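Local structure of Cap5O (Staphylococcus aureus, 3OJO) at residues Asp85-Ala90 with Lys121-Ile126; Asp154-His159 with Lys185-Ala190; Asn176-Gly181 with Thr197-Glu202; Gly181-Ala186 with Thr206-Ala211. The protein is a UDP-N-acetyl-mannosamine dehydrogenase of capsular polysaccharide biosynthesis that binds NAD and probably uses it to oxidise its sugar-nucleotide substrate. All blocks are in the same frame, centred on the assembly; numbering follows the deposited sequence.

Contact 1 (Asp85-Ala90 with Lys121-Ile126)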
loop_
_atom_site.group_PDB
_atom_site.type_symbol
_atom_site.label_atom_id
_atom_site.label_comp_id
_atom_site.label_asym_id
_atom_site.label_seq_id
_atom_site.Cartn_x
_atom_site.Cartn_y
_atom_site.Cartn_z
ATOM N N ASP B 85 14.668 37.605 13.332
ATOM C CA ASP B 85 15.407 36.548 14.018
ATOM C C ASP B 85 15.082 35.198 13.381
ATOM O O ASP B 85 15.964 34.341 13.250
ATOM C CB ASP B 85 15.027 36.504 15.511
ATOM C CG ASP B 85 15.278 37.780 16.299
ATOM O OD1 ASP B 85 16.375 38.385 16.134
ATOM O OD2 ASP B 85 14.419 38.140 17.121
ATOM N N VAL B 86 13.788 35.002 13.024
ATOM C CA VAL B 86 13.260 33.775 12.436
ATOM C C VAL B 86 12.520 34.129 11.160
ATOM O O VAL B 86 11.787 35.118 11.121
ATOM C CB VAL B 86 12.320 33.007 13.414
ATOM C CG1 VAL B 86 11.965 31.618 12.880
ATOM C CG2 VAL B 86 12.903 32.910 14.816
ATOM N N PHE B 87 12.692 33.293 10.128
ATOM C CA PHE B 87 11.972 33.403 8.868
ATOM C C PHE B 87 11.297 32.069 8.587
ATOM O O PHE B 87 11.939 31.030 8.644
ATOM C CB PHE B 87 12.897 33.759 7.714
ATOM C CG PHE B 87 13.586 35.094 7.803
ATOM C CD1 PHE B 87 13.026 36.223 7.214
ATOM C CD2 PHE B 87 14.828 35.214 8.423
ATOM C CE1 PHE B 87 13.693 37.453 7.254
ATOM C CE2 PHE B 87 15.485 36.449 8.481
ATOM C CZ PHE B 87 14.919 37.557 7.887
ATOM N N ILE B 88 9.990 32.100 8.328
ATOM C CA ILE B 88 9.214 30.914 7.998
ATOM C C ILE B 88 8.690 31.043 6.562
ATOM O O ILE B 88 7.907 31.953 6.282
ATOM C CB ILE B 88 8.070 30.612 9.017
ATOM C CG1 ILE B 88 8.627 30.374 10.434
ATOM C CG2 ILE B 88 7.244 29.410 8.528
ATOM C CD1 ILE B 88 7.644 30.188 11.516
ATOM N N ILE B 89 9.103 30.120 5.668
ATOM C CA ILE B 89 8.605 30.080 4.294
ATOM C C ILE B 89 7.397 29.131 4.283
ATOM O O ILE B 89 7.535 27.939 4.595
ATOM C CB ILE B 89 9.710 29.698 3.283
ATOM C CG1 ILE B 89 10.812 30.786 3.260
ATOM C CG2 ILE B 89 9.135 29.443 1.877
ATOM C CD1 ILE B 89 12.199 30.283 2.992
ATOM N N ALA B 90 6.223 29.686 3.951
ATOM C CA ALA B 90 4.933 28.991 3.879
ATOM C C ALA B 90 4.221 29.347 2.559
ATOM O O ALA B 90 3.004 29.542 2.537
ATOM C CB ALA B 90 4.069 29.385 5.063
ATOM N N LYS B 121 23.775 37.026 11.189
ATOM C CA LYS B 121 24.247 35.858 11.936
ATOM C C LYS B 121 23.327 35.563 13.133
ATOM O O LYS B 121 22.840 36.496 13.780
ATOM C CB LYS B 121 25.719 36.013 12.346
ATOM C CG LYS B 121 26.677 35.762 11.182
ATOM C CD LYS B 121 28.136 35.947 11.542
ATOM C CE LYS B 121 29.063 35.396 10.475
ATOM N NZ LYS B 121 28.965 36.127 9.174
ATOM N N GLY B 122 23.031 34.278 13.342
ATOM C CA GLY B 122 22.157 33.796 14.413
ATOM C C GLY B 122 20.732 33.483 13.985
ATOM O O GLY B 122 19.971 32.888 14.757
ATOM N N ASN B 123 20.362 33.879 12.744
ATOM C CA ASN B 123 19.027 33.694 12.166
ATOM C C ASN B 123 18.634 32.238 11.889
ATOM O O ASN B 123 19.495 31.394 11.607
ATOM C CB ASN B 123 18.864 34.541 10.896
ATOM C CG ASN B 123 18.723 36.032 11.131
ATOM O OD1 ASN B 123 18.655 36.529 12.274
ATOM N ND2 ASN B 123 18.656 36.776 10.037
ATOM N N THR B 124 17.314 31.965 11.956
ATOM C CA THR B 124 16.725 30.654 11.669
ATOM C C THR B 124 15.796 30.747 10.453
ATOM O O THR B 124 14.972 31.660 10.378
ATOM C CB THR B 124 16.022 30.066 12.899
ATOM O OG1 THR B 124 16.909 30.130 14.013
ATOM C CG2 THR B 124 15.569 28.608 12.687
ATOM N N ILE B 125 15.957 29.816 9.495
ATOM C CA ILE B 125 15.108 29.699 8.312
ATOM C C ILE B 125 14.366 28.382 8.437
ATOM O O ILE B 125 14.991 27.324 8.494
ATOM C CB ILE B 125 15.870 29.807 6.954
ATOM C CG1 ILE B 125 16.842 31.046 6.877
ATOM C CG2 ILE B 125 14.919 29.696 5.750
ATOM C CD1 ILE B 125 16.293 32.379 6.974
ATOM N N ILE B 126 13.035 28.462 8.528
ATOM C CA ILE B 126 12.144 27.311 8.590
ATOM C C ILE B 126 11.373 27.262 7.290
ATOM O O ILE B 126 10.818 28.274 6.866
ATOM C CB ILE B 126 11.200 27.301 9.810
ATOM C CG1 ILE B 126 11.990 27.414 11.137
ATOM C CG2 ILE B 126 10.307 26.032 9.799
ATOM C CD1 ILE B 126 11.156 27.880 12.315
#
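Phe-87 and Ile-125 face each other on neighbouring parallel strands, and the phenylalanine side chain can be followed outward. Its CB lies against Ile-125 CD1. With CG beside the backbone N and opposite the carbonyl carbon (chi1 -63°), the ring is set so that CD2 comes 3.5 Å from the same Ile-125 CD1; the end of the isoleucine comes over to it, its methyl approaching obliquely. Farther out, the Asn-123 side chain lies near the ring edge. Ile-89 CD1 continues this face by touching Ile-125 CG2. Val-86, Ile-88 and Ile-126 point to the other face: Ile-126 CD1 meets Val-86 CG1 at 3.9 Å and also rests on Ile-88 CG1, with which it lies side by side. Four backbone hydrogen bonds join the strands; that from Ile-126 N to Phe-87 O is 2.8 Å long and almost straight at 178°. The pair closes the beta-alpha-beta unit of a Rossmann-type NAD-binding domain, and Ala-90, just past the strand, touches the cofactor. Helix 106-115 lies over Phe-87, Ile-89 and Ile-125, helix 185-195 over Val-86 and Ile-126, while strands 13-17 and 156-159 flank the pair within the sheet.

Contact 2 (Asp154-His159 with Lys185-Ala190); sequences DIYLVH and KACIEA
This is a helix-on-sheet contact of the Rossmann-type domain: Tyr-156, Leu-157 and Val-158 of strand 156-159 meet the first turns of helix 185-195. The short segments run at 71° to each other and their axes come within 7.0 Å, close enough that small residues do most of the meeting on the helix side. Ala-190 puts its methyl CB 3.5 Å from Tyr-156 CB and also against CG and CD2 at the root of the ring. Farther out, Tyr-156 CE1 meets Ala-186 CB at 3.9 Å, one helical turn earlier. Both methyls approach the ring obliquely, and the aromatic side chain runs across the helix, past the two of them. Between them in sequence, Cys-187 turns its thiol to the strand backbone. Its SG stands beside the backbone N and opposite the carbonyl carbon (chi1 -62°), which carries the sulfur to the peptide between Tyr-156 and Leu-157. Val-158 CG2 sits 3.2 Å from Cys-187 O. Leu-157 itself points the other way, onto Met-136 and Val-140 of helix 135-145, so strand 156-159 is sandwiched between helices. Thr-124 of the next strand touches both Tyr-156 and Ala-190 and extends the buried patch. The one hydrogen bond across the contact goes to sulfur: Leu-157 N donates to Cys-187 SG over 3.3 Å, at an N-H...S angle of 154°.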
loop_
_atom_site.group_PDB
_atom_site.type_symbol
_atom_site.label_atom_id
_atom_site.label_comp_id
_atom_site.label_asym_id
_atom_site.label_seq_id
_atom_site.Cartn_x
_atom_site.Cartn_y
_atom_site.Cartn_z
ATOM N N ASP B 154 26.373 29.932 12.029
ATOM C CA ASP B 154 25.905 31.293 11.746
ATOM C C ASP B 154 24.375 31.386 11.562
ATOM O O ASP B 154 23.766 32.343 12.036
ATOM C CB ASP B 154 26.619 31.865 10.511
ATOM C CG ASP B 154 28.129 31.799 10.526
ATOM O OD1 ASP B 154 28.726 32.168 11.551
ATOM O OD2 ASP B 154 28.713 31.453 9.488
ATOM N N ILE B 155 23.767 30.423 10.835
ATOM C CA ILE B 155 22.315 30.351 10.589
ATOM C C ILE B 155 21.770 28.936 10.744
ATOM O O ILE B 155 22.481 27.959 10.485
ATOM C CB ILE B 155 21.836 30.992 9.265
ATOM C CG1 ILE B 155 22.572 30.454 8.044
ATOM C CG2 ILE B 155 21.766 32.500 9.325
ATOM C CD1 ILE B 155 21.805 29.335 7.411
ATOM N N TYR B 156 20.487 28.835 11.083
ATOM C CA TYR B 156 19.862 27.543 11.295
ATOM C C TYR B 156 18.813 27.218 10.256
ATOM O O TYR B 156 17.926 28.035 9.999
ATOM C CB TYR B 156 19.361 27.405 12.738
ATOM C CG TYR B 156 20.432 27.777 13.739
ATOM C CD1 TYR B 156 21.522 26.939 13.969
ATOM C CD2 TYR B 156 20.404 29.004 14.395
ATOM C CE1 TYR B 156 22.545 27.303 14.844
ATOM C CE2 TYR B 156 21.418 29.378 15.279
ATOM C CZ TYR B 156 22.490 28.525 15.497
ATOM O OH TYR B 156 23.498 28.887 16.361
ATOM N N LEU B 157 18.967 26.052 9.608
ATOM C CA LEU B 157 18.070 25.583 8.564
ATOM C C LEU B 157 17.188 24.422 9.052
ATOM O O LEU B 157 17.695 23.333 9.323
ATOM C CB LEU B 157 18.857 25.180 7.309
ATOM C CG LEU B 157 19.605 26.236 6.501
ATOM C CD1 LEU B 157 20.147 25.622 5.211
ATOM C CD2 LEU B 157 18.716 27.426 6.161
ATOM N N VAL B 158 15.871 24.680 9.189
ATOM C CA VAL B 158 14.856 23.720 9.643
ATOM C C VAL B 158 13.772 23.502 8.568
ATOM O O VAL B 158 13.264 24.469 8.003
ATOM C CB VAL B 158 14.164 24.188 10.960
ATOM C CG1 VAL B 158 13.137 23.161 11.465
ATOM C CG2 VAL B 158 15.168 24.538 12.051
ATOM N N HIS B 159 13.397 22.234 8.322
ATOM C CA HIS B 159 12.236 21.875 7.536
ATOM C C HIS B 159 11.262 21.335 8.549
ATOM O O HIS B 159 11.545 20.331 9.200
ATOM C CB HIS B 159 12.490 20.812 6.457
ATOM C CG HIS B 159 11.228 20.398 5.723
ATOM N ND1 HIS B 159 10.369 21.336 5.161
ATOM C CD2 HIS B 159 10.728 19.161 5.480
ATOM C CE1 HIS B 159 9.376 20.643 4.633
ATOM N NE2 HIS B 159 9.555 19.333 4.787
ATOM N N LYS B 185 22.439 19.238 14.069
ATOM C CA LYS B 185 21.837 19.010 15.382
ATOM C C LYS B 185 21.537 20.372 16.064
ATOM O O LYS B 185 20.580 20.480 16.838
ATOM C CB LYS B 185 22.726 18.078 16.240
ATOM C CG LYS B 185 22.861 16.643 15.671
ATOM C CD LYS B 185 24.246 15.961 15.974
ATOM C CE LYS B 185 24.402 14.537 15.435
ATOM N NZ LYS B 185 25.295 14.449 14.224
ATOM N N ALA B 186 22.318 21.423 15.722
ATOM C CA ALA B 186 22.130 22.787 16.235
ATOM C C ALA B 186 20.851 23.411 15.655
ATOM O O ALA B 186 20.119 24.090 16.387
ATOM C CB ALA B 186 23.339 23.644 15.896
ATOM N N CYS B 187 20.583 23.145 14.343
ATOM C CA CYS B 187 19.396 23.574 13.590
ATOM C C CYS B 187 18.140 23.016 14.252
ATOM O O CYS B 187 17.166 23.755 14.442
ATOM C CB CYS B 187 19.490 23.141 12.132
ATOM S SG CYS B 187 20.883 23.865 11.213
ATOM N N ILE B 188 18.210 21.735 14.690
ATOM C CA ILE B 188 17.138 21.044 15.407
ATOM C C ILE B 188 16.782 21.806 16.689
ATOM O O ILE B 188 15.598 21.986 16.982
ATOM C CB ILE B 188 17.476 19.544 15.676
ATOM C CG1 ILE B 188 17.708 18.780 14.355
ATOM C CG2 ILE B 188 16.389 18.865 16.501
ATOM C CD1 ILE B 188 18.560 17.446 14.452
ATOM N N GLU B 189 17.800 22.257 17.441
ATOM C CA GLU B 189 17.615 23.003 18.693
ATOM C C GLU B 189 16.971 24.366 18.461
ATOM O O GLU B 189 16.086 24.766 19.238
ATOM C CB GLU B 189 18.938 23.135 19.464
ATOM C CG GLU B 189 19.456 21.827 20.044
ATOM C CD GLU B 189 18.504 21.070 20.953
ATOM O OE1 GLU B 189 17.964 21.687 21.902
ATOM O OE2 GLU B 189 18.289 19.859 20.704
ATOM N N ALA B 190 17.381 25.049 17.364
ATOM C CA ALA B 190 16.835 26.340 16.955
ATOM C C ALA B 190 15.339 26.220 16.570
ATOM O O ALA B 190 14.537 27.093 16.931
ATOM C CB ALA B 190 17.645 26.891 15.801
#

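Contact 3 (Asn176-Gly181 with Thr197-Glu202); sequences NNRIIG and TFVQGE
Asn-177 carries CG beside its backbone N (chi1 -67°) and keeps the amide nearly eclipsed, chi2 -7°, which brings OD1 over the start of Glu-202. There OD1 accepts from Glu-202 N at 3.1 Å, the donor standing well above the carbonyl plane. The glutamate side chain starts off beside the amide, with its CB 3.3 Å from Asn-177 OD1, then runs on extended. A second bond returns from the neighbouring residue: Arg-178 N gives its hydrogen to Glu-202 O at 2.7 Å, nearly in line with the C=O bond. Asn-177 CA also lies 3.1 Å from that Glu-202 O, as a CA-H...O contact. Gly-201, with no side chain, lets the backbones pass closely, its CA 3.6 Å from Asn-176 O. The side chain of Arg-178 bends at chi3 (-95°), and Arg-178 NE comes 3.4 Å from Val-199 CG2, the methyl meeting the guanidinium obliquely. The head of Arg-178 is held elsewhere, by a salt bridge from NH1 to Glu-162 and a hydrogen bond from NH2 to the carbonyl of Leu-173. Glu-202 also packs on Lys-252 of the second subunit. The backbone bond from Arg-178 N to Glu-202 O, with the Asn-177 bond beside it, starts the pairing of the parallel strands 178-182 and 203-207, just where the loop after helix 185-195 enters the edge of the Rossmann-type sheet and completes a beta-alpha-beta crossover.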
loop_
_atom_site.group_PDB
_atom_site.type_symbol
_atom_site.label_atom_id
_atom_site.label_comp_id
_atom_site.label_asym_id
_atom_site.label_seq_id
_atom_site.Cartn_x
_atom_site.Cartn_y
_atom_site.Cartn_z
ATOM N N ASN B 176 -0.947 19.271 17.564
ATOM C CA ASN B 176 -0.356 18.275 16.682
ATOM C C ASN B 176 1.102 18.041 17.007
ATOM O O ASN B 176 1.830 18.987 17.323
ATOM C CB ASN B 176 -0.422 18.732 15.213
ATOM C CG ASN B 176 -1.636 18.317 14.437
ATOM O OD1 ASN B 176 -2.658 17.889 14.986
ATOM N ND2 ASN B 176 -1.539 18.445 13.124
ATOM N N ASN B 177 1.543 16.785 16.831
ATOM C CA ASN B 177 2.937 16.392 16.934
ATOM C C ASN B 177 3.626 16.991 15.712
ATOM O O ASN B 177 3.030 17.105 14.641
ATOM C CB ASN B 177 3.095 14.883 16.972
ATOM C CG ASN B 177 2.542 14.220 18.205
ATOM O OD1 ASN B 177 2.112 14.858 19.167
ATOM N ND2 ASN B 177 2.570 12.904 18.214
ATOM N N ARG B 178 4.847 17.438 15.894
ATOM C CA ARG B 178 5.555 18.177 14.888
ATOM C C ARG B 178 6.898 17.559 14.579
ATOM O O ARG B 178 7.627 17.186 15.497
ATOM C CB ARG B 178 5.737 19.587 15.449
ATOM C CG ARG B 178 5.811 20.657 14.406
ATOM C CD ARG B 178 5.714 22.029 15.027
ATOM N NE ARG B 178 4.338 22.528 15.010
ATOM C CZ ARG B 178 3.785 23.143 13.972
ATOM N NH1 ARG B 178 4.472 23.312 12.848
ATOM N NH2 ARG B 178 2.536 23.584 14.046
ATOM N N ILE B 179 7.243 17.490 13.291
ATOM C CA ILE B 179 8.531 17.002 12.845
ATOM C C ILE B 179 9.469 18.216 12.674
ATOM O O ILE B 179 9.140 19.149 11.938
ATOM C CB ILE B 179 8.402 16.144 11.555
ATOM C CG1 ILE B 179 7.596 14.853 11.824
ATOM C CG2 ILE B 179 9.775 15.842 10.946
ATOM C CD1 ILE B 179 7.214 14.105 10.633
ATOM N N ILE B 180 10.625 18.201 13.385
ATOM C CA ILE B 180 11.639 19.249 13.309
ATOM C C ILE B 180 12.822 18.607 12.602
ATOM O O ILE B 180 13.541 17.816 13.220
ATOM C CB ILE B 180 12.039 19.827 14.718
ATOM C CG1 ILE B 180 10.815 20.188 15.637
ATOM C CG2 ILE B 180 13.094 20.955 14.621
ATOM C CD1 ILE B 180 9.944 21.345 15.233
ATOM N N GLY B 181 12.980 18.916 11.311
ATOM C CA GLY B 181 14.059 18.407 10.479
ATOM C C GLY B 181 15.158 19.429 10.281
ATOM O O GLY B 181 15.072 20.263 9.375
ATOM N N THR B 197 7.078 28.118 21.710
ATOM C CA THR B 197 6.240 29.301 21.943
ATOM C C THR B 197 4.776 28.952 22.214
ATOM O O THR B 197 4.164 29.575 23.080
ATOM C CB THR B 197 6.396 30.296 20.745
ATOM O OG1 THR B 197 7.784 30.542 20.481
ATOM C CG2 THR B 197 5.665 31.640 20.957
ATOM N N PHE B 198 4.217 27.960 21.483
ATOM C CA PHE B 198 2.801 27.564 21.606
ATOM C C PHE B 198 2.561 26.071 21.393
ATOM O O PHE B 198 1.471 25.591 21.711
ATOM C CB PHE B 198 1.927 28.376 20.617
ATOM C CG PHE B 198 2.275 28.145 19.161
ATOM C CD1 PHE B 198 3.285 28.881 18.545
ATOM C CD2 PHE B 198 1.629 27.156 18.420
ATOM C CE1 PHE B 198 3.636 28.632 17.221
ATOM C CE2 PHE B 198 1.979 26.918 17.089
ATOM C CZ PHE B 198 2.977 27.661 16.501
ATOM N N VAL B 199 3.535 25.349 20.799
ATOM C CA VAL B 199 3.361 23.911 20.525
ATOM C C VAL B 199 3.379 23.088 21.824
ATOM O O VAL B 199 4.393 23.042 22.534
ATOM C CB VAL B 199 4.280 23.320 19.401
ATOM C CG1 VAL B 199 4.035 21.821 19.198
ATOM C CG2 VAL B 199 4.093 24.066 18.088
ATOM N N GLN B 200 2.225 22.464 22.114
ATOM C CA GLN B 200 1.983 21.574 23.245
ATOM C C GLN B 200 2.132 20.114 22.802
ATOM O O GLN B 200 2.356 19.235 23.638
ATOM C CB GLN B 200 0.590 21.833 23.847
ATOM C CG GLN B 200 0.587 22.977 24.860
ATOM C CD GLN B 200 -0.795 23.528 25.108
ATOM O OE1 GLN B 200 -1.665 22.872 25.702
ATOM N NE2 GLN B 200 -1.009 24.773 24.703
ATOM N N GLY B 201 2.034 19.881 21.492
ATOM C CA GLY B 201 2.208 18.572 20.884
ATOM C C GLY B 201 3.657 18.130 20.971
ATOM O O GLY B 201 4.529 18.910 21.350
ATOM N N GLU B 202 3.919 16.867 20.647
ATOM C CA GLU B 202 5.258 16.282 20.691
ATOM C C GLU B 202 6.092 16.846 19.549
ATOM O O GLU B 202 5.564 17.078 18.469
ATOM C CB GLU B 202 5.138 14.747 20.591
ATOM C CG GLU B 202 6.436 13.951 20.603
ATOM C CD GLU B 202 6.327 12.516 20.106
ATOM O OE1 GLU B 202 7.350 11.983 19.615
ATOM O OE2 GLU B 202 5.225 11.926 20.206
#

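Contact 4 (Gly181-Ala186 with Thr206-Ala211); sequences GGVTKA and TDARTA
Two strand ends lie side by side at the edge of the Rossmann-type sheet, where the beta-alpha-beta unit of strand 178-182, helix 185-195 and strand 203-207 gives way to the long helix 208-238. The parallel pairing runs through Gly-182, whose N donates to Thr-206 O at 3.1 Å and whose O accepts from Ala-208 N, a first-turn amide of that helix. The latter donor stands steeply above the carbonyl plane, 60° out of it, consistent with a chain already turning into the helix. Bare glycine backbone lets the helix start come in close: with no side chain on Gly-181, Ala-211 CB rests 3.8 Å from Gly-181 CA. Val-183 CG2 adds a light apolar touch to Ala-208 CB at 4.1 Å, and Val-183 also meets Met-136 of helix 135-145. Arg-209 and Thr-210 pack on the second subunit, and Arg-209 NH1 is hydrogen-bonded to Asn-240 O of that subunit. Asp-207 is the N-cap residue. Its CG sits between the backbone N and the carbonyl carbon (chi1 66°), turning the carboxylate back over the first turn: OD1 takes a weak bond from Thr-210 N and a short one, 2.6 Å, from Thr-210 OG1.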
loop_
_atom_site.group_PDB
_atom_site.type_symbol
_atom_site.label_atom_id
_atom_site.label_comp_id
_atom_site.label_asym_id
_atom_site.label_seq_id
_atom_site.Cartn_x
_atom_site.Cartn_y
_atom_site.Cartn_z
ATOM N N GLY B 181 12.980 18.916 11.311
ATOM C CA GLY B 181 14.059 18.407 10.479
ATOM C C GLY B 181 15.158 19.429 10.281
ATOM O O GLY B 181 15.072 20.263 9.375
ATOM N N GLY B 182 16.192 19.366 11.127
ATOM C CA GLY B 182 17.338 20.264 11.046
ATOM C C GLY B 182 18.432 19.738 10.133
ATOM O O GLY B 182 18.600 18.522 9.993
ATOM N N VAL B 183 19.185 20.657 9.498
ATOM C CA VAL B 183 20.298 20.285 8.614
ATOM C C VAL B 183 21.444 19.764 9.491
ATOM O O VAL B 183 22.150 18.830 9.097
ATOM C CB VAL B 183 20.718 21.450 7.676
ATOM C CG1 VAL B 183 21.943 21.090 6.835
ATOM C CG2 VAL B 183 19.570 21.841 6.773
ATOM N N THR B 184 21.588 20.354 10.700
ATOM C CA THR B 184 22.555 19.990 11.734
ATOM C C THR B 184 21.771 19.781 13.036
ATOM O O THR B 184 20.584 20.133 13.112
ATOM C CB THR B 184 23.634 21.091 11.919
ATOM O OG1 THR B 184 23.067 22.245 12.560
ATOM C CG2 THR B 184 24.352 21.462 10.618
ATOM N N LYS B 185 22.439 19.238 14.069
ATOM C CA LYS B 185 21.837 19.010 15.382
ATOM C C LYS B 185 21.537 20.372 16.064
ATOM O O LYS B 185 20.580 20.480 16.838
ATOM C CB LYS B 185 22.726 18.078 16.240
ATOM C CG LYS B 185 22.861 16.643 15.671
ATOM C CD LYS B 185 24.246 15.961 15.974
ATOM C CE LYS B 185 24.402 14.537 15.435
ATOM N NZ LYS B 185 25.295 14.449 14.224
ATOM N N ALA B 186 22.318 21.423 15.722
ATOM C CA ALA B 186 22.130 22.787 16.235
ATOM C C ALA B 186 20.851 23.411 15.655
ATOM O O ALA B 186 20.119 24.090 16.387
ATOM C CB ALA B 186 23.339 23.644 15.896
ATOM N N THR B 206 14.681 15.104 14.113
ATOM C CA THR B 206 15.298 14.348 13.026
ATOM C C THR B 206 16.066 15.289 12.122
ATOM O O THR B 206 16.051 16.484 12.370
ATOM C CB THR B 206 14.249 13.469 12.288
ATOM O OG1 THR B 206 14.929 12.765 11.264
ATOM C CG2 THR B 206 13.084 14.270 11.686
ATOM N N ASP B 207 16.737 14.767 11.093
ATOM C CA ASP B 207 17.425 15.618 10.134
ATOM C C ASP B 207 16.465 16.001 8.978
ATOM O O ASP B 207 15.443 15.336 8.758
ATOM C CB ASP B 207 18.759 15.002 9.650
ATOM C CG ASP B 207 18.635 13.722 8.830
ATOM O OD1 ASP B 207 17.508 13.182 8.732
ATOM O OD2 ASP B 207 19.652 13.310 8.219
ATOM N N ALA B 208 16.784 17.100 8.288
ATOM C CA ALA B 208 15.993 17.675 7.210
ATOM C C ALA B 208 15.589 16.665 6.122
ATOM O O ALA B 208 14.410 16.620 5.771
ATOM C CB ALA B 208 16.707 18.875 6.611
ATOM N N ARG B 209 16.524 15.826 5.651
ATOM C CA ARG B 209 16.253 14.808 4.630
ATOM C C ARG B 209 15.206 13.761 5.068
ATOM O O ARG B 209 14.406 13.344 4.239
ATOM C CB ARG B 209 17.559 14.163 4.103
ATOM C CG ARG B 209 18.302 13.242 5.105
ATOM C CD ARG B 209 19.643 12.793 4.560
ATOM N NE ARG B 209 20.629 13.882 4.550
ATOM C CZ ARG B 209 21.736 13.901 3.808
ATOM N NH1 ARG B 209 22.031 12.882 3.018
ATOM N NH2 ARG B 209 22.548 14.940 3.850
ATOM N N THR B 210 15.200 13.369 6.358
ATOM C CA THR B 210 14.254 12.413 6.924
ATOM C C THR B 210 12.865 13.030 7.009
ATOM O O THR B 210 11.890 12.350 6.699
ATOM C CB THR B 210 14.773 11.835 8.252
ATOM O OG1 THR B 210 16.013 11.173 7.999
ATOM C CG2 THR B 210 13.793 10.833 8.900
ATOM N N ALA B 211 12.789 14.316 7.395
ATOM C CA ALA B 211 11.550 15.080 7.491
ATOM C C ALA B 211 10.904 15.232 6.095
ATOM O O ALA B 211 9.673 15.132 5.960
ATOM C CB ALA B 211 11.840 16.468 8.084
#

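How the contacts relate
All four contacts belong to one mixed sheet and its helices, on the same side of the chain's centre. Contact 1 comes first along the chain and closes before the others open; contacts 2 and 3 interleave, as do 3 and 4, while contact 4 begins with the end of contact 3's strand and shares Lys-185 and Ala-186 with contact 2. Centres of contacts 1 and 2 are about 9 Å apart, those of 2 and 4 about 8 Å, and those of 1 and 3 about 17 Å. The run goes from strand 86-89, whose end meets the NAD, through 124-127, 156-159 and 178-182 to the edge strand 203-207, where contacts 3 and 4 reach the second subunit and helix 208-238 departs.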